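Local coordinates for protein aminotransferase (Streptomyces pactum, PDB 4ZM4) that belongs to the class-III aminotransferases, pyridoxal-5'-phosphate-dependent enzymes of fold type I, and is assembled here from two protein chains, at residues 152-155 against 156-159; 347-350 against 351-355; 331-334 against 335-338. The protein carries 1 engineered substitution. All coordinates share one frame; numbering follows the deposited sequence.

How the interactions relate
Along the chain, interaction 1 (152-159) comes first, in the long loop between strands 142-146 and 190-193, whose seven-stranded mixed sheet is that of the large domain. Interaction 3 (331-338) follows, where the chain leaves helix 315-329 and starts helix 334-355; interaction 2 (347-355) lies at the far end of that same helix. All three are local: interaction 1 turns the chain, interaction 3 joins a turn to a helix start, and interaction 2 links successive helical turns. They stand in series without nesting or crossing. Interactions 2 and 3 come within about 11 Å at their nearest atoms, joined by one helix. Interaction 1 sits across the chain's centre from both, beside the ligand and the second subunit.

Interaction 1 of 3, residues 152-155 against 156-159; sequences GWSE and TVLR. With P3B ((3E,4R,5R)-4,5-dihydroxy-3-{[(Z)-{3-hydroxy-2-methyl-5-[(phosphonooxy)methyl]pyridin-4(1H)-ylidene}methyl]imino}cyclohex-1-ene-1-carboxylic acid), chain H.
Val157 and Leu158 both give their backbone N-H to the carbonyl of Ser154, which thereby carries two bonds. Leu158 N lies 3.1 Å from Ser154 O, almost straight out from the carbonyl at a C=O...N angle of 178°, though the bond is bent at the hydrogen. Val157 N, 3.2 Å from Ser154 O, comes instead from above the carbonyl plane, 49° out of it. Residues 154-157 thus form a type I turn that the second bond extends by one residue. The turn belongs to the loop between strands 142-146 and 190-193 of the fold type I large domain. Just ahead of it, Gly152 borders P3B, its CA 3.5 Å from the ligand's CAM. The neighbouring acceptors are satisfied in other ways. A water donates to Gly152 O at 2.7 Å and is weakly held by Arg159 NH1, while Trp153 O takes a bond from Arg132 of the second subunit. That same arginine forms a salt bridge with Glu155 OE2, and Ile183 N serves Glu155 OE1. Thr124 OG1 accepts from Trp153 N and also bonds to P3B. Leu158 CG stands anti to the backbone N (chi1 -179°), which carries CD2 into apolar contact with Trp153 CB at 3.9 Å. The methyl Val157 CG2 lies against the Ser154 hydroxyl, 3.3 Å from OG.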
ATOM      1  N   GLY B 152      -9.878   6.010   2.270  1.00 13.97           N
ATOM      2  CA  GLY B 152      -9.042   4.897   2.674  1.00 14.13           C
ATOM      3  C   GLY B 152      -9.241   4.645   4.146  1.00 14.39           C
ATOM      4  O   GLY B 152     -10.102   5.256   4.772  1.00 14.55           O
ATOM      5  N   TRP B 153      -8.416   3.772   4.707  1.00 14.13           N
ATOM      6  CA  TRP B 153      -8.679   3.237   6.039  1.00 13.81           C
ATOM      7  C   TRP B 153      -7.652   3.656   7.075  1.00 13.97           C
ATOM      8  O   TRP B 153      -7.553   3.026   8.137  1.00 13.03           O
ATOM      9  CB  TRP B 153      -8.774   1.708   5.964  1.00 13.42           C
ATOM     10  CG  TRP B 153      -7.698   1.014   5.166  1.00 12.77           C
ATOM     11  CD1 TRP B 153      -7.640   0.855   3.828  1.00 13.23           C
ATOM     12  CD2 TRP B 153      -6.531   0.375   5.687  1.00 12.57           C
ATOM     13  NE1 TRP B 153      -6.492   0.171   3.463  1.00 12.34           N
ATOM     14  CE2 TRP B 153      -5.815  -0.157   4.603  1.00 12.54           C
ATOM     15  CE3 TRP B 153      -6.048   0.174   6.979  1.00 12.70           C
ATOM     16  CZ2 TRP B 153      -4.652  -0.885   4.766  1.00 12.55           C
ATOM     17  CZ3 TRP B 153      -4.919  -0.527   7.139  1.00 12.78           C
ATOM     18  CH2 TRP B 153      -4.211  -1.049   6.039  1.00 12.74           C
ATOM     19  N   SER B 154      -6.894   4.721   6.792  1.00 14.15           N
ATOM     20  CA  SER B 154      -5.908   5.210   7.780  1.00 14.62           C
ATOM     21  C   SER B 154      -6.630   5.705   9.021  1.00 15.69           C
ATOM     22  O   SER B 154      -7.806   6.074   8.987  1.00 15.16           O
ATOM     23  CB  SER B 154      -4.961   6.279   7.217  1.00 13.94           C
ATOM     24  OG  SER B 154      -5.683   7.448   6.809  1.00 14.15           O
ATOM     25  N   GLU B 155      -5.875   5.736  10.116  1.00 17.23           N
ATOM     26  CA  GLU B 155      -6.408   5.938  11.450  1.00 18.39           C
ATOM     27  C   GLU B 155      -7.208   7.254  11.648  1.00 17.46           C
ATOM     28  O   GLU B 155      -8.227   7.219  12.318  1.00 16.85           O
ATOM     29  CB  GLU B 155      -5.250   5.848  12.464  1.00 19.27           C
ATOM     30  CG  GLU B 155      -5.712   5.578  13.896  1.00 19.67           C
ATOM     31  CD  GLU B 155      -6.007   4.111  14.175  1.00 20.39           C
ATOM     32  OE1 GLU B 155      -6.345   3.774  15.316  1.00 22.21           O
ATOM     33  OE2 GLU B 155      -5.858   3.292  13.251  1.00 20.09           O
ATOM     34  N   THR B 156      -6.788   8.370  11.030  1.00 16.08           N
ATOM     35  CA  THR B 156      -7.468   9.675  11.219  1.00 16.36           C
ATOM     36  C   THR B 156      -8.650   9.937  10.281  1.00 16.85           C
ATOM     37  O   THR B 156      -9.410  10.889  10.501  1.00 18.43           O
ATOM     38  CB  THR B 156      -6.484  10.907  11.204  1.00 18.00           C
ATOM     39  OG1 THR B 156      -6.130  11.277   9.870  1.00 16.88           O
ATOM     40  CG2 THR B 156      -5.169  10.591  11.987  1.00 17.68           C
ATOM     41  N   VAL B 157      -8.892   9.070   9.293  1.00 17.20           N
ATOM     42  CA  VAL B 157     -10.041   9.265   8.378  1.00 17.30           C
ATOM     43  C   VAL B 157     -11.076   8.139   8.291  1.00 17.53           C
ATOM     44  O   VAL B 157     -12.146   8.348   7.745  1.00 14.90           O
ATOM     45  CB  VAL B 157      -9.607   9.564   6.939  1.00 18.88           C
ATOM     46  CG1 VAL B 157      -8.740  10.802   6.928  1.00 20.63           C
ATOM     47  CG2 VAL B 157      -8.857   8.377   6.319  1.00 19.10           C
ATOM     48  N   LEU B 158     -10.780   6.950   8.827  1.00 19.04           N
ATOM     49  CA  LEU B 158     -11.719   5.818   8.683  1.00 20.08           C
ATOM     50  C   LEU B 158     -13.007   5.978   9.499  1.00 21.33           C
ATOM     51  O   LEU B 158     -13.026   5.713  10.702  1.00 22.15           O
ATOM     52  CB  LEU B 158     -11.042   4.507   9.027  1.00 19.90           C
ATOM     53  CG  LEU B 158     -11.899   3.265   8.897  1.00 20.51           C
ATOM     54  CD1 LEU B 158     -12.597   3.189   7.536  1.00 21.21           C
ATOM     55  CD2 LEU B 158     -11.045   2.023   9.141  1.00 19.98           C
ATOM     56  N   ARG B 159     -14.049   6.458   8.824  1.00 22.05           N
ATOM     57  CA  ARG B 159     -15.400   6.598   9.376  1.00 22.77           C
ATOM     58  C   ARG B 159     -16.291   5.426   8.923  1.00 23.46           C
ATOM     59  O   ARG B 159     -15.967   4.710   7.976  1.00 24.07           O
ATOM     60  CB  ARG B 159     -16.070   7.915   8.905  1.00 23.88           C
ATOM     61  CG  ARG B 159     -15.590   9.211   9.563  1.00 24.98           C
ATOM     62  CD  ARG B 159     -14.638  10.095   8.734  1.00 26.26           C
ATOM     63  NE  ARG B 159     -15.128  10.393   7.396  1.00 26.96           N
ATOM     64  CZ  ARG B 159     -14.611  10.069   6.216  1.00 27.03           C
ATOM     65  NH1 ARG B 159     -13.507   9.374   6.059  1.00 30.00           N
ATOM     66  NH2 ARG B 159     -15.245  10.433   5.145  1.00 25.06           N
TER
HETATM   67  OAH P3B H 501      -6.450   2.107  -0.118  1.00 14.68           O
HETATM   68  PBA P3B H 501      -6.922   2.073  -1.631  1.00 15.23           P
HETATM   69  OAI P3B H 501      -7.951   0.983  -1.654  1.00 14.22           O
HETATM   70  OAC P3B H 501      -5.806   1.767  -2.615  1.00 16.44           O
HETATM   71  OAQ P3B H 501      -7.625   3.582  -1.794  1.00 14.93           O
HETATM   72  CAM P3B H 501      -8.435   4.196  -0.739  1.00 14.96           C
HETATM   73  CAV P3B H 501      -9.301   5.062  -1.359  1.00 15.18           C
HETATM   74  CAL P3B H 501      -8.994   6.414  -1.300  1.00 13.73           C
HETATM   75  NAP P3B H 501      -9.829   7.307  -1.959  1.00 13.84           N
HETATM   76  CAU P3B H 501     -10.925   6.871  -2.668  1.00 13.30           C
HETATM   77  CAA P3B H 501     -11.763   7.759  -3.289  1.00 13.01           C
HETATM   78  CAW P3B H 501     -11.236   5.584  -2.692  1.00 13.23           C
HETATM   79  OAE P3B H 501     -12.328   5.221  -3.403  1.00 13.91           O
HETATM   80  CAX P3B H 501     -10.440   4.612  -2.083  1.00 16.63           C
HETATM   81  CAJ P3B H 501     -10.814   3.223  -2.126  1.00 20.22           C
HETATM   82  NAO P3B H 501     -12.030   2.815  -2.621  1.00 24.96           N
HETATM   83  CAT P3B H 501     -12.448   1.511  -2.561  1.00 33.34           C
HETATM   84  CAK P3B H 501     -11.804   0.463  -1.847  1.00 33.36           C
HETATM   85  CAS P3B H 501     -12.299  -0.832  -1.741  1.00 31.90           C
HETATM   86  CAR P3B H 501     -11.595  -1.852  -1.073  1.00 30.86           C
HETATM   87  OAD P3B H 501     -11.982  -3.032  -1.065  1.00 31.04           O
HETATM   88  OAB P3B H 501     -10.618  -1.631  -0.399  1.00 28.77           O
HETATM   89  CAN P3B H 501     -13.319  -1.252  -2.502  1.00 34.43           C
HETATM   90  CAY P3B H 501     -14.026  -0.250  -3.429  1.00 35.22           C
HETATM   91  OAF P3B H 501     -15.412  -0.610  -3.272  1.00 40.25           O
HETATM   92  CAZ P3B H 501     -13.738   1.282  -3.155  1.00 35.14           C
HETATM   93  OAG P3B H 501     -14.030   2.218  -4.257  1.00 31.64           O
HETATM   94  O   HOH W   1     -12.063   7.067   4.692  1.00 16.23           O

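Interaction 2 of 3, residues 347-350 against 351-355; sequences DTVR and EVFAT
Val349 packs its methyl CG1 against the ring of Phe353, 3.6 Å from CE1, one turn further along alpha-helix 334-355, near its C-terminal end. Val349, Arg350 and Glu351 have the most surface buried by this contact, and each takes part in the i to i+4 bonding of the helix. Glu351 N donates to Asp347 O at 3.0 Å, Val349 O receives Phe353 N, and Arg350 O receives Ala354 N; Val352 N to Thr348 O completes the set. The exposed side chains of Arg350 and Glu351 leave the helix in different directions. Arg350 stretches out from CG to NE, and its guanidinium turns back along the helix to a salt bridge with Glu346, with a weak bond to Ile362 O of strand 360-365. Glu351 is also extended, CG anti to the backbone N, and its CB rests 3.6 Å from Thr348 O.

Val349 faces the protein interior. Its methyl CG1, anti to the backbone N (chi1 171°), lies beside the Phe353 ring, and the two side chains run alongside each other and point the same way. The ring is also met at its edge by a carbonyl: Val349 O lies in the ring plane, 3.1 Å from Phe353 CD1. This apolar pair fits the helix against its neighbours, since Val349 touches Leu439 of helix 429-444 and Ile362, and Phe353 touches Leu443 and Val360. The helix thereby backs onto both the C-terminal helix and an edge strand of the three-stranded antiparallel sheet. In the final turn of the helix, Glu351 O takes two donors from one residue, Thr355 N and Thr355 OG1, the hydroxyl 3.0 Å from Glu351 O and well above the carbonyl plane.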
ATOM      1  N   ASP B 347     -28.510   5.283 -21.618  1.00 28.16           N
ATOM      2  CA  ASP B 347     -29.765   5.243 -22.390  1.00 30.47           C
ATOM      3  C   ASP B 347     -30.369   3.830 -22.418  1.00 31.40           C
ATOM      4  O   ASP B 347     -31.571   3.642 -22.199  1.00 32.06           O
ATOM      5  CB  ASP B 347     -29.576   5.763 -23.832  1.00 31.89           C
ATOM      6  CG  ASP B 347     -29.145   7.247 -23.893  1.00 31.68           C
ATOM      7  OD1 ASP B 347     -29.377   8.014 -22.920  1.00 32.78           O
ATOM      8  OD2 ASP B 347     -28.564   7.642 -24.928  1.00 30.64           O
ATOM      9  N   THR B 348     -29.516   2.840 -22.645  1.00 31.39           N
ATOM     10  CA  THR B 348     -29.934   1.434 -22.723  1.00 28.79           C
ATOM     11  C   THR B 348     -30.546   0.935 -21.432  1.00 28.12           C
ATOM     12  O   THR B 348     -31.621   0.345 -21.434  1.00 28.66           O
ATOM     13  CB  THR B 348     -28.726   0.548 -23.047  1.00 29.23           C
ATOM     14  OG1 THR B 348     -28.165   0.972 -24.293  1.00 27.86           O
ATOM     15  CG2 THR B 348     -29.148  -0.895 -23.161  1.00 30.14           C
ATOM     16  N   VAL B 349     -29.881   1.217 -20.317  1.00 27.83           N
ATOM     17  CA  VAL B 349     -30.358   0.780 -19.008  1.00 25.97           C
ATOM     18  C   VAL B 349     -31.641   1.497 -18.612  1.00 26.98           C
ATOM     19  O   VAL B 349     -32.554   0.857 -18.108  1.00 25.35           O
ATOM     20  CB  VAL B 349     -29.265   0.939 -17.944  1.00 25.56           C
ATOM     21  CG1 VAL B 349     -29.789   0.696 -16.550  1.00 24.85           C
ATOM     22  CG2 VAL B 349     -28.117  -0.015 -18.251  1.00 26.71           C
ATOM     23  N   ARG B 350     -31.749   2.795 -18.896  1.00 29.39           N
ATOM     24  CA  ARG B 350     -33.040   3.520 -18.719  1.00 31.32           C
ATOM     25  C   ARG B 350     -34.223   2.882 -19.484  1.00 31.98           C
ATOM     26  O   ARG B 350     -35.303   2.709 -18.924  1.00 28.58           O
ATOM     27  CB  ARG B 350     -32.923   4.998 -19.134  1.00 32.84           C
ATOM     28  CG  ARG B 350     -32.415   5.906 -18.031  1.00 37.71           C
ATOM     29  CD  ARG B 350     -32.551   7.404 -18.346  1.00 40.65           C
ATOM     30  NE  ARG B 350     -31.515   8.164 -17.643  1.00 41.78           N
ATOM     31  CZ  ARG B 350     -31.505   8.426 -16.331  1.00 42.48           C
ATOM     32  NH1 ARG B 350     -32.510   8.046 -15.545  1.00 44.92           N
ATOM     33  NH2 ARG B 350     -30.481   9.083 -15.793  1.00 41.38           N
ATOM     34  N   GLU B 351     -34.010   2.528 -20.751  1.00 30.66           N
ATOM     35  CA  GLU B 351     -35.060   1.908 -21.546  1.00 33.55           C
ATOM     36  C   GLU B 351     -35.459   0.576 -20.899  1.00 30.96           C
ATOM     37  O   GLU B 351     -36.641   0.290 -20.728  1.00 31.35           O
ATOM     38  CB  GLU B 351     -34.594   1.714 -22.997  1.00 35.25           C
ATOM     39  CG  GLU B 351     -35.633   1.179 -23.969  1.00 41.60           C
ATOM     40  CD  GLU B 351     -35.034   0.748 -25.320  1.00 47.76           C
ATOM     41  OE1 GLU B 351     -34.041   1.378 -25.776  1.00 51.97           O
ATOM     42  OE2 GLU B 351     -35.548  -0.235 -25.929  1.00 46.88           O
ATOM     43  N   VAL B 352     -34.479  -0.246 -20.547  1.00 30.31           N
ATOM     44  CA  VAL B 352     -34.782  -1.583 -20.025  1.00 29.67           C
ATOM     45  C   VAL B 352     -35.622  -1.496 -18.750  1.00 30.90           C
ATOM     46  O   VAL B 352     -36.550  -2.263 -18.576  1.00 31.16           O
ATOM     47  CB  VAL B 352     -33.497  -2.410 -19.811  1.00 29.59           C
ATOM     48  CG1 VAL B 352     -33.786  -3.690 -19.018  1.00 30.03           C
ATOM     49  CG2 VAL B 352     -32.875  -2.757 -21.156  1.00 27.79           C
ATOM     50  N   PHE B 353     -35.291  -0.567 -17.864  1.00 34.15           N
ATOM     51  CA  PHE B 353     -36.073  -0.376 -16.630  1.00 36.41           C
ATOM     52  C   PHE B 353     -37.453   0.250 -16.915  1.00 34.78           C
ATOM     53  O   PHE B 353     -38.434  -0.085 -16.248  1.00 34.33           O
ATOM     54  CB  PHE B 353     -35.286   0.459 -15.597  1.00 36.34           C
ATOM     55  CG  PHE B 353     -34.250  -0.330 -14.840  1.00 37.92           C
ATOM     56  CD1 PHE B 353     -33.016  -0.622 -15.402  1.00 37.94           C
ATOM     57  CD2 PHE B 353     -34.496  -0.768 -13.558  1.00 39.62           C
ATOM     58  CE1 PHE B 353     -32.058  -1.342 -14.706  1.00 37.04           C
ATOM     59  CE2 PHE B 353     -33.542  -1.483 -12.866  1.00 39.71           C
ATOM     60  CZ  PHE B 353     -32.322  -1.775 -13.442  1.00 36.94           C
ATOM     61  N   ALA B 354     -37.508   1.185 -17.862  1.00 30.71           N
ATOM     62  CA  ALA B 354     -38.765   1.840 -18.234  1.00 31.35           C
ATOM     63  C   ALA B 354     -39.733   0.818 -18.806  1.00 32.32           C
ATOM     64  O   ALA B 354     -40.885   0.751 -18.391  1.00 34.54           O
ATOM     65  CB  ALA B 354     -38.527   2.986 -19.229  1.00 27.99           C
ATOM     66  N   THR B 355     -39.263   0.036 -19.766  1.00 35.10           N
ATOM     67  CA  THR B 355     -40.077  -1.005 -20.394  1.00 38.02           C
ATOM     68  C   THR B 355     -40.648  -1.987 -19.371  1.00 38.77           C
ATOM     69  O   THR B 355     -41.773  -2.460 -19.507  1.00 41.01           O
ATOM     70  CB  THR B 355     -39.248  -1.758 -21.456  1.00 36.57           C
ATOM     71  OG1 THR B 355     -38.787  -0.827 -22.445  1.00 38.03           O
ATOM     72  CG2 THR B 355     -40.070  -2.831 -22.142  1.00 35.27           C
TER

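Interaction 3 of 3, residues 331-334 against 335-338; sequences LPDL and YERL
The guanidinium of Arg337 lies across the backbone of Leu334, which occupies one of its faces: Leu334 CA covers it off-centre, 4.0 Å from the guanidinium plane. In that plane, a water accepts weakly from Arg337 NH1 and also takes the N-H of Asp333; Leu331 CD1 approaches the rim too. A bend at chi3 (26°) folds the arginine back over the start of the helix, where its NH2 comes 3.8 Å from Leu334 CD1. The Tyr335 ring has Leu334 CG over one face, and its hydroxyl is hydrogen-bonded to Phe257 O. The carboxylates of Asp333 and Glu336 are the other flat groups, running side by side with their planes 25° apart.

These groups gather where a type I turn, Leu331 to Leu334, leads into helix 334-355. Asp333 is the N-cap residue, yet its side chain makes no capping bond. Its carbonyl starts the helical bonding, accepting a well-directed bond from Arg337 N at 3.2 Å and a weak one from Glu336 N. Leu334 N is taken by the turn, donating to Leu331 O, and a water held by Pro332 O receives Tyr335 N weakly. One turn on, Leu338 N reaches Leu334 O at 2.8 Å, while Leu334 CG packs 3.7 Å from Leu338 CD1 on the buried side, near Phe72 and Thr425.

With Asp333 OD1 only 3.6 Å from Glu336 OE1, the two acids would probably raise each other's pKa; the helix N terminus and, more distantly, the charge of Arg337 would work against that.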
ATOM      1  N   LEU B 331      -4.002   9.651 -26.951  1.00 29.38           N
ATOM      2  CA  LEU B 331      -5.387   9.450 -27.436  1.00 28.48           C
ATOM      3  C   LEU B 331      -6.224  10.674 -27.106  1.00 29.50           C
ATOM      4  O   LEU B 331      -6.959  10.687 -26.116  1.00 31.64           O
ATOM      5  CB  LEU B 331      -5.989   8.203 -26.784  1.00 28.36           C
ATOM      6  CG  LEU B 331      -5.279   6.872 -27.092  1.00 28.00           C
ATOM      7  CD1 LEU B 331      -5.929   5.746 -26.276  1.00 28.68           C
ATOM      8  CD2 LEU B 331      -5.325   6.522 -28.569  1.00 25.65           C
ATOM      9  N   PRO B 332      -6.106  11.719 -27.933  1.00 31.21           N
ATOM     10  CA  PRO B 332      -6.678  13.007 -27.549  1.00 30.31           C
ATOM     11  C   PRO B 332      -8.204  13.052 -27.593  1.00 27.74           C
ATOM     12  O   PRO B 332      -8.796  13.920 -26.950  1.00 29.54           O
ATOM     13  CB  PRO B 332      -6.059  13.990 -28.561  1.00 30.52           C
ATOM     14  CG  PRO B 332      -5.730  13.155 -29.744  1.00 31.48           C
ATOM     15  CD  PRO B 332      -5.386  11.783 -29.223  1.00 30.87           C
ATOM     16  N   ASP B 333      -8.842  12.106 -28.264  1.00 27.45           N
ATOM     17  CA  ASP B 333     -10.330  12.016 -28.229  1.00 27.12           C
ATOM     18  C   ASP B 333     -10.886  10.884 -27.327  1.00 24.18           C
ATOM     19  O   ASP B 333     -12.057  10.554 -27.398  1.00 23.62           O
ATOM     20  CB  ASP B 333     -10.881  11.893 -29.665  1.00 27.78           C
ATOM     21  CG  ASP B 333     -10.539  13.102 -30.531  1.00 27.67           C
ATOM     22  OD1 ASP B 333     -10.602  14.254 -30.032  1.00 31.12           O
ATOM     23  OD2 ASP B 333     -10.154  12.905 -31.696  1.00 30.57           O
ATOM     24  N   LEU B 334     -10.066  10.362 -26.421  1.00 22.78           N
ATOM     25  CA  LEU B 334     -10.456   9.232 -25.552  1.00 22.47           C
ATOM     26  C   LEU B 334     -11.668   9.542 -24.719  1.00 22.43           C
ATOM     27  O   LEU B 334     -12.643   8.785 -24.705  1.00 20.14           O
ATOM     28  CB  LEU B 334      -9.285   8.852 -24.633  1.00 22.25           C
ATOM     29  CG  LEU B 334      -9.520   7.726 -23.624  1.00 22.96           C
ATOM     30  CD1 LEU B 334      -9.929   6.428 -24.289  1.00 21.15           C
ATOM     31  CD2 LEU B 334      -8.254   7.529 -22.793  1.00 23.37           C
ATOM     32  N   TYR B 335     -11.629  10.704 -24.065  1.00 23.91           N
ATOM     33  CA  TYR B 335     -12.689  11.080 -23.111  1.00 25.92           C
ATOM     34  C   TYR B 335     -13.999  11.396 -23.817  1.00 28.27           C
ATOM     35  O   TYR B 335     -15.064  11.230 -23.230  1.00 30.88           O
ATOM     36  CB  TYR B 335     -12.190  12.180 -22.151  1.00 24.77           C
ATOM     37  CG  TYR B 335     -11.074  11.616 -21.298  1.00 23.02           C
ATOM     38  CD1 TYR B 335     -11.359  10.924 -20.120  1.00 23.66           C
ATOM     39  CD2 TYR B 335      -9.755  11.662 -21.723  1.00 22.74           C
ATOM     40  CE1 TYR B 335     -10.351  10.373 -19.337  1.00 22.70           C
ATOM     41  CE2 TYR B 335      -8.737  11.108 -20.967  1.00 23.18           C
ATOM     42  CZ  TYR B 335      -9.041  10.461 -19.760  1.00 23.50           C
ATOM     43  OH  TYR B 335      -8.025   9.915 -18.987  1.00 19.85           O
ATOM     44  N   GLU B 336     -13.930  11.780 -25.095  1.00 31.92           N
ATOM     45  CA  GLU B 336     -15.137  11.930 -25.919  1.00 31.35           C
ATOM     46  C   GLU B 336     -15.776  10.574 -26.255  1.00 30.02           C
ATOM     47  O   GLU B 336     -17.003  10.442 -26.215  1.00 28.07           O
ATOM     48  CB  GLU B 336     -14.832  12.685 -27.207  1.00 37.10           C
ATOM     49  CG  GLU B 336     -14.977  14.187 -27.061  1.00 47.53           C
ATOM     50  CD  GLU B 336     -14.233  14.995 -28.134  1.00 57.77           C
ATOM     51  OE1 GLU B 336     -14.153  14.571 -29.314  1.00 58.08           O
ATOM     52  OE2 GLU B 336     -13.725  16.086 -27.783  1.00 64.74           O
ATOM     53  N   ARG B 337     -14.958   9.583 -26.597  1.00 26.00           N
ATOM     54  CA  ARG B 337     -15.460   8.249 -26.865  1.00 27.82           C
ATOM     55  C   ARG B 337     -15.977   7.566 -25.588  1.00 27.35           C
ATOM     56  O   ARG B 337     -16.985   6.873 -25.632  1.00 25.61           O
ATOM     57  CB  ARG B 337     -14.372   7.380 -27.495  1.00 28.82           C
ATOM     58  CG  ARG B 337     -14.315   7.475 -29.011  1.00 33.21           C
ATOM     59  CD  ARG B 337     -12.937   7.219 -29.632  1.00 35.18           C
ATOM     60  NE  ARG B 337     -12.027   6.367 -28.862  1.00 33.93           N
ATOM     61  CZ  ARG B 337     -10.713   6.576 -28.742  1.00 34.01           C
ATOM     62  NH1 ARG B 337     -10.127   7.623 -29.288  1.00 33.54           N
ATOM     63  NH2 ARG B 337      -9.983   5.731 -28.024  1.00 38.93           N
ATOM     64  N   LEU B 338     -15.276   7.748 -24.468  1.00 26.59           N
ATOM     65  CA  LEU B 338     -15.745   7.210 -23.177  1.00 26.51           C
ATOM     66  C   LEU B 338     -17.096   7.789 -22.845  1.00 25.99           C
ATOM     67  O   LEU B 338     -17.944   7.099 -22.311  1.00 31.26           O
ATOM     68  CB  LEU B 338     -14.734   7.499 -22.045  1.00 26.91           C
ATOM     69  CG  LEU B 338     -13.393   6.751 -22.161  1.00 27.23           C
ATOM     70  CD1 LEU B 338     -12.361   7.331 -21.212  1.00 28.96           C
ATOM     71  CD2 LEU B 338     -13.545   5.262 -21.908  1.00 26.81           C
TER
HETATM   72  O   HOH W   2     -11.196  13.731 -25.265  1.00 27.41           O
HETATM   73  O   HOH W   3      -8.125   9.423 -29.925  1.00 10.85           O